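PDB 4IO4: glutamate receptor 1 from Adineta vaga, which probably acts as a glutamate-gated ion channel, represented here by its extracellular ligand-binding domain with serine in the agonist site. Local coordinates for residues Gln163-Ser168 and Asp175-Asp180. Sequence-based numbering, arbitrary orientation.
Sequences QEMYDS and DVSFMD. With SER (serine), chain C.
Met165 and Tyr166 of the helical segment 163-168 pack on Ser177 and Met179 of strand 176-180, the two axes running roughly antiparallel (148°) and 9.3 Å apart at their closest. Met165 makes the larger part of the helix side. Its CG lies anti to the backbone N (chi1 -177°) and the chain stays extended to the sulfur, which brings Met165 SD to 3.3 Å from Ser177 OG. A bend at chi3 (59°) then turns the methyl toward the next inward-facing residue, with Met165 CE 3.6 Å from Met179 CG. The Ser177 hydroxyl is buried beside this sulfur, and its hydrogen bond goes to Gly134 O. Tyr166 starts away from the strand, but its ring swings back beside Met179. Met179 SD sits at the ring edge, 5.4 Å from the Tyr166 centroid, a Met-aromatic contact. Tyr166 OH also meets Met179 CE at 3.3 Å, while the hydroxyl hydrogen-bonds a bound glycerol, probably from the crystallisation liquor. One residue on, at the end of the strand, Asp180 OD2 accepts from both the amino and the hydroxyl group of the bound serine: N at 2.8 Å and OG at 3.0 Å. Asn105 bonds the other oxygen of Asp180. Arg136, a further ligand-binding residue, touches both methionines. The contact thus packs helix 162-171 against the strand that leads into the agonist site. Strand 176-180 pairs antiparallel with strand 103-112, and Leu159 of strand 157-159 adjoins Met165 and Ser177.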
# COMPACT_ATOMS: atom_id res chain seq x y z
N GLN A 163 -2.24 -14.47 22.05
CA GLN A 163 -2.79 -14.91 23.33
C GLN A 163 -1.83 -14.61 24.48
O GLN A 163 -2.24 -14.07 25.50
CB GLN A 163 -3.13 -16.40 23.34
CG GLN A 163 -4.15 -16.76 24.43
CD GLN A 163 -5.38 -15.86 24.37
OE1 GLN A 163 -6.00 -15.70 23.32
NE2 GLN A 163 -5.71 -15.25 25.49
N GLU A 164 -0.55 -14.93 24.32
CA GLU A 164 0.39 -14.68 25.41
C GLU A 164 0.50 -13.18 25.66
O GLU A 164 0.63 -12.70 26.81
CB GLU A 164 1.76 -15.32 25.12
CG GLU A 164 2.73 -15.12 26.25
CD GLU A 164 4.00 -15.94 26.11
OE1 GLU A 164 4.52 -16.06 24.98
OE2 GLU A 164 4.49 -16.46 27.14
N MET A 165 0.41 -12.42 24.58
CA MET A 165 0.45 -10.97 24.70
C MET A 165 -0.71 -10.47 25.56
O MET A 165 -0.52 -9.68 26.47
CB MET A 165 0.41 -10.35 23.30
CG MET A 165 0.53 -8.84 23.27
SD MET A 165 0.41 -8.18 21.57
CE MET A 165 -1.20 -8.78 21.06
N TYR A 166 -1.93 -10.90 25.26
CA TYR A 166 -3.08 -10.43 26.03
C TYR A 166 -3.00 -10.86 27.49
O TYR A 166 -3.29 -10.05 28.40
CB TYR A 166 -4.37 -11.00 25.44
CG TYR A 166 -4.58 -10.67 23.99
CD1 TYR A 166 -4.39 -9.37 23.52
CD2 TYR A 166 -4.97 -11.65 23.07
CE1 TYR A 166 -4.56 -9.05 22.20
CE2 TYR A 166 -5.13 -11.34 21.74
CZ TYR A 166 -4.92 -10.04 21.32
OH TYR A 166 -5.10 -9.71 20.02
N ASP A 167 -2.70 -12.14 27.69
CA ASP A 167 -2.58 -12.72 29.02
C ASP A 167 -1.56 -11.92 29.83
O ASP A 167 -1.81 -11.55 31.00
CB ASP A 167 -2.14 -14.19 28.93
CG ASP A 167 -3.22 -15.10 28.35
OD1 ASP A 167 -4.39 -14.68 28.26
OD2 ASP A 167 -2.89 -16.27 27.99
N SER A 168 -0.40 -11.65 29.23
CA SER A 168 0.69 -10.99 29.97
C SER A 168 0.30 -9.57 30.41
O SER A 168 0.53 -9.18 31.55
CB SER A 168 1.97 -10.95 29.14
OG SER A 168 2.40 -12.25 28.80
N ASP A 175 3.62 -3.98 30.41
CA ASP A 175 2.78 -2.77 30.41
C ASP A 175 2.31 -2.39 29.01
O ASP A 175 1.30 -1.71 28.85
CB ASP A 175 3.55 -1.61 30.97
CG ASP A 175 3.72 -1.69 32.47
OD1 ASP A 175 2.88 -2.29 33.17
OD2 ASP A 175 4.72 -1.15 32.95
N VAL A 176 3.04 -2.82 27.98
CA VAL A 176 2.72 -2.46 26.61
C VAL A 176 3.14 -3.54 25.65
O VAL A 176 4.02 -4.35 25.96
CB VAL A 176 3.43 -1.17 26.12
CG1 VAL A 176 3.03 0.03 26.91
CG2 VAL A 176 4.93 -1.33 26.12
N SER A 177 2.50 -3.55 24.48
CA SER A 177 2.98 -4.29 23.34
C SER A 177 2.62 -3.53 22.07
O SER A 177 2.06 -2.44 22.14
CB SER A 177 2.38 -5.69 23.27
OG SER A 177 3.12 -6.45 22.31
N PHE A 178 2.96 -4.10 20.92
CA PHE A 178 2.60 -3.55 19.60
C PHE A 178 1.62 -4.44 18.85
O PHE A 178 1.76 -5.67 18.88
CB PHE A 178 3.82 -3.39 18.72
CG PHE A 178 4.87 -2.47 19.28
CD1 PHE A 178 4.55 -1.45 20.16
CD2 PHE A 178 6.20 -2.62 18.88
CE1 PHE A 178 5.54 -0.60 20.67
CE2 PHE A 178 7.19 -1.76 19.40
CZ PHE A 178 6.85 -0.75 20.28
N MET A 179 0.66 -3.82 18.14
CA MET A 179 -0.28 -4.57 17.30
C MET A 179 -0.55 -3.79 16.02
O MET A 179 -0.56 -2.57 16.02
CB MET A 179 -1.65 -4.77 17.97
CG MET A 179 -1.75 -5.92 18.92
SD MET A 179 -3.48 -6.21 19.40
CE MET A 179 -4.04 -7.22 18.05
N ASP A 180 -0.84 -4.53 14.95
CA ASP A 180 -1.30 -3.92 13.72
C ASP A 180 -2.60 -3.24 14.02
O ASP A 180 -3.38 -3.70 14.85
CB ASP A 180 -1.54 -4.96 12.63
CG ASP A 180 -0.29 -5.73 12.25
OD1 ASP A 180 0.80 -5.12 12.20
OD2 ASP A 180 -0.41 -6.95 11.99
N SER C . 1.61 -8.21 10.53
CA SER C . 2.67 -8.71 11.48
C SER C . 3.73 -9.49 10.75
O SER C . 3.54 -9.88 9.55
CB SER C . 2.07 -9.57 12.61
OG SER C . 1.39 -8.77 13.55
OXT SER C . 4.79 -9.73 11.36